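Local coordinates for iron-sulfur cluster assembly protein SufA (PDB 2D2A) that binds iron-sulfur clusters, assembled with sulfur from a cysteine desulfurase, and passes them to target proteins such as ferredoxin and aconitase during oxidative stress and iron limitation, at residues Pro59-Gly67 against Val79-Asp90. Numbering follows the deposited sequence.
Sequences PGMVGVRLG and VLDSVSEPDKDD
Leu80 and Leu66 share the closely packed face of this strand pair, where CD2 of Leu80 meets CG of Leu66 at 4.2 Å and, more closely, CG2 of Val64 beside it. Phe126 and Phe128 of strand 123-129 extend this apolar patch, and Ile51 of helix 45-57 packs on Val64. On the face of Arg65 and Val83, chi1 of 66° sets Val83 CG1 between its backbone N and carbonyl carbon, within 3.5 Å of Gly63 O, while CB of Val83 meets CB of Arg65.

The two strands belong to an antiparallel beta hairpin, 63-71 with 75-83, whose second strand is outermost in its sheet within the chain; there Leu122 of the second subunit packs on Val64 and Ser82. Paired backbone bonds join Arg65 to Asp81 and Gly67 to Val79. At the Gly63 end of the ladder, Val62 and Gly63 both face Val83 in a classic beta bulge; Val62 N bonds to Val83 O at 3.0 Å, whereas Val83 N bonds to Gly63 O.

The exposed end is looser: Gly60 O touches Ser84 CB, and Val62 CG2 reaches Ser84 O and, more loosely, Pro86 CD. Arg65, with CG anti to the backbone N (chi1 163°), grips Asp90 with two nitrogens, tying the type I turn Asp87-Asp90 to the strand. Arg65 NE bonds to Asp90 OD2 at 3.0 Å, in the guanidinium plane but from above the carboxylate plane; Arg65 NH2 meets the syn lone pair of Asp90 OD1. The two planes stand 51° apart. A long salt bridge of 3.6 Å adds Asp89 OD2 to Arg65 NH2.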
loop_
_atom_site.group_PDB
_atom_site.type_symbol
_atom_site.label_atom_id
_atom_site.label_comp_id
_atom_site.label_asym_id
_atom_site.label_seq_id
_atom_site.Cartn_x
_atom_site.Cartn_y
_atom_site.Cartn_z
ATOM N N PRO A 59 -2.428 22.834 4.036
ATOM C CA PRO A 59 -2.293 23.868 5.156
ATOM C C PRO A 59 -2.642 23.348 6.533
ATOM O O PRO A 59 -3.551 22.349 6.595
ATOM C CB PRO A 59 -3.453 24.837 4.967
ATOM C CG PRO A 59 -4.767 23.786 4.377
ATOM C CD PRO A 59 -3.743 23.218 3.252
ATOM N N GLY A 60 -2.073 23.972 7.542
ATOM C CA GLY A 60 -2.203 23.288 8.840
ATOM C C GLY A 60 -1.480 21.929 9.025
ATOM O O GLY A 60 -1.150 21.620 10.143
ATOM N N MET A 61 -1.063 21.188 8.011
ATOM C CA MET A 61 -0.256 19.998 8.125
ATOM C C MET A 61 1.205 20.346 8.501
ATOM O O MET A 61 1.811 21.149 7.823
ATOM C CB MET A 61 -0.333 19.230 6.821
ATOM C CG MET A 61 0.185 17.812 7.024
ATOM S SD MET A 61 0.278 17.022 5.486
ATOM C CE MET A 61 1.577 15.824 5.829
ATOM N N VAL A 62 1.669 19.862 9.645
ATOM C CA VAL A 62 3.081 20.141 10.059
ATOM C C VAL A 62 4.036 19.058 9.687
ATOM O O VAL A 62 5.220 19.290 9.554
ATOM C CB VAL A 62 3.348 20.597 11.535
ATOM C CG1 VAL A 62 2.527 21.953 11.772
ATOM C CG2 VAL A 62 2.859 19.542 12.489
ATOM N N GLY A 63 3.534 17.884 9.490
ATOM C CA GLY A 63 4.409 16.716 9.357
ATOM C C GLY A 63 3.603 15.421 9.351
ATOM O O GLY A 63 2.450 15.438 9.141
ATOM N N VAL A 64 4.287 14.311 9.366
ATOM C CA VAL A 64 3.632 12.974 9.555
ATOM C C VAL A 64 4.050 12.365 10.945
ATOM O O VAL A 64 4.923 12.848 11.731
ATOM C CB VAL A 64 4.072 12.121 8.482
ATOM C CG1 VAL A 64 3.856 12.814 7.215
ATOM C CG2 VAL A 64 5.501 11.733 8.627
ATOM N N ARG A 65 3.278 11.446 11.377
ATOM C CA ARG A 65 3.453 10.831 12.722
ATOM C C ARG A 65 3.368 9.292 12.556
ATOM O O ARG A 65 2.396 8.808 11.963
ATOM C CB ARG A 65 2.395 11.417 13.666
ATOM C CG ARG A 65 2.163 10.557 15.036
ATOM C CD ARG A 65 1.264 11.337 15.864
ATOM N NE ARG A 65 1.371 11.290 17.296
ATOM C CZ ARG A 65 0.713 10.501 18.068
ATOM N NH1 ARG A 65 -0.044 9.541 17.506
ATOM N NH2 ARG A 65 0.940 10.630 19.397
ATOM N N LEU A 66 4.402 8.536 12.951
ATOM C CA LEU A 66 4.316 7.127 13.035
ATOM C C LEU A 66 3.799 6.612 14.403
ATOM O O LEU A 66 4.361 6.773 15.414
ATOM C CB LEU A 66 5.685 6.630 12.964
ATOM C CG LEU A 66 6.083 5.702 11.806
ATOM C CD1 LEU A 66 7.556 5.297 11.994
ATOM C CD2 LEU A 66 5.171 4.484 11.437
ATOM N N GLY A 67 2.708 5.939 14.366
ATOM C CA GLY A 67 2.174 5.175 15.475
ATOM C C GLY A 67 2.336 3.776 15.058
ATOM O O GLY A 67 2.783 3.438 13.945
ATOM N N VAL A 79 1.680 2.691 11.168
ATOM C CA VAL A 79 0.605 3.722 10.765
ATOM C C VAL A 79 1.135 5.096 10.705
ATOM O O VAL A 79 1.440 5.674 11.726
ATOM C CB VAL A 79 -0.599 3.790 11.707
ATOM C CG1 VAL A 79 -1.828 4.673 11.037
ATOM C CG2 VAL A 79 -1.133 2.309 11.904
ATOM N N LEU A 80 1.357 5.522 9.501
ATOM C CA LEU A 80 1.817 6.912 9.205
ATOM C C LEU A 80 0.675 7.846 8.936
ATOM O O LEU A 80 -0.115 7.645 7.989
ATOM C CB LEU A 80 2.702 7.011 7.942
ATOM C CG LEU A 80 4.034 7.787 8.112
ATOM C CD1 LEU A 80 4.330 8.460 6.897
ATOM C CD2 LEU A 80 4.425 8.623 9.322
ATOM N N ASP A 81 0.650 8.934 9.650
ATOM C CA ASP A 81 -0.490 9.823 9.539
ATOM C C ASP A 81 0.002 11.162 9.478
ATOM O O ASP A 81 1.067 11.536 9.972
ATOM C CB ASP A 81 -1.657 9.670 10.581
ATOM C CG ASP A 81 -3.063 9.359 9.833
ATOM O OD1 ASP A 81 -3.452 10.078 8.617
ATOM O OD2 ASP A 81 -3.753 8.398 10.396
ATOM N N SER A 82 -0.798 11.945 8.757
ATOM C CA SER A 82 -0.675 13.438 8.644
ATOM C C SER A 82 -0.856 13.969 10.020
ATOM O O SER A 82 -1.773 13.368 10.794
ATOM C CB SER A 82 -1.821 13.768 7.855
ATOM O OG SER A 82 -1.523 14.922 7.353
ATOM N N VAL A 83 -0.069 14.962 10.464
ATOM C CA VAL A 83 -0.323 15.533 11.804
ATOM C C VAL A 83 -0.387 16.971 11.736
ATOM O O VAL A 83 0.308 17.562 10.907
ATOM C CB VAL A 83 0.799 15.031 12.930
ATOM C CG1 VAL A 83 2.156 15.530 12.639
ATOM C CG2 VAL A 83 0.633 15.504 14.227
ATOM N N SER A 84 -1.183 17.623 12.594
ATOM C CA SER A 84 -1.106 19.196 12.706
ATOM C C SER A 84 -0.657 19.682 14.063
ATOM O O SER A 84 0.107 20.504 14.116
ATOM C CB SER A 84 -2.448 19.855 12.502
ATOM O OG SER A 84 -3.022 19.247 11.462
ATOM N N GLU A 85 -1.104 19.038 15.122
ATOM C CA GLU A 85 -0.988 19.380 16.550
ATOM C C GLU A 85 -0.295 18.093 17.139
ATOM O O GLU A 85 -0.943 17.067 17.432
ATOM C CB GLU A 85 -2.473 19.636 17.163
ATOM C CG GLU A 85 -2.798 19.468 18.729
ATOM C CD GLU A 85 -3.646 18.165 19.238
ATOM O OE1 GLU A 85 -4.078 18.392 20.403
ATOM O OE2 GLU A 85 -3.783 16.922 18.645
ATOM N N PRO A 86 1.015 18.107 17.265
ATOM C CA PRO A 86 1.719 17.046 18.010
ATOM C C PRO A 86 1.302 16.858 19.375
ATOM O O PRO A 86 1.269 17.809 19.983
ATOM C CB PRO A 86 3.117 17.574 18.176
ATOM C CG PRO A 86 3.152 18.811 17.540
ATOM C CD PRO A 86 1.942 19.115 16.686
ATOM N N ASP A 87 1.134 15.688 19.870
ATOM C CA ASP A 87 1.097 15.433 21.276
ATOM C C ASP A 87 2.374 15.827 22.067
ATOM O O ASP A 87 3.437 15.926 21.520
ATOM C CB ASP A 87 0.708 13.970 21.392
ATOM C CG ASP A 87 -0.018 13.665 22.632
ATOM O OD1 ASP A 87 -1.282 13.877 22.757
ATOM O OD2 ASP A 87 0.654 13.144 23.568
ATOM N N LYS A 88 2.162 16.171 23.357
ATOM C CA LYS A 88 3.188 16.619 24.397
ATOM C C LYS A 88 4.458 15.652 24.473
ATOM O O LYS A 88 5.594 16.028 24.269
ATOM C CB LYS A 88 2.471 16.903 25.863
ATOM N N ASP A 89 4.148 14.408 24.746
ATOM C CA ASP A 89 4.941 13.247 24.580
ATOM C C ASP A 89 5.636 13.002 23.151
ATOM O O ASP A 89 6.375 12.011 23.069
ATOM C CB ASP A 89 3.997 11.977 24.796
ATOM C CG ASP A 89 3.437 11.260 23.239
ATOM O OD1 ASP A 89 4.292 10.935 22.390
ATOM O OD2 ASP A 89 2.245 10.978 22.776
ATOM N N ASP A 90 5.377 13.676 22.012
ATOM C CA ASP A 90 6.003 13.178 20.802
ATOM C C ASP A 90 7.468 13.632 20.737
ATOM O O ASP A 90 7.861 14.615 21.255
ATOM C CB ASP A 90 5.260 13.552 19.529
ATOM C CG ASP A 90 3.946 12.900 19.361
ATOM O OD1 ASP A 90 3.574 11.931 19.986
ATOM O OD2 ASP A 90 3.019 13.417 18.672
#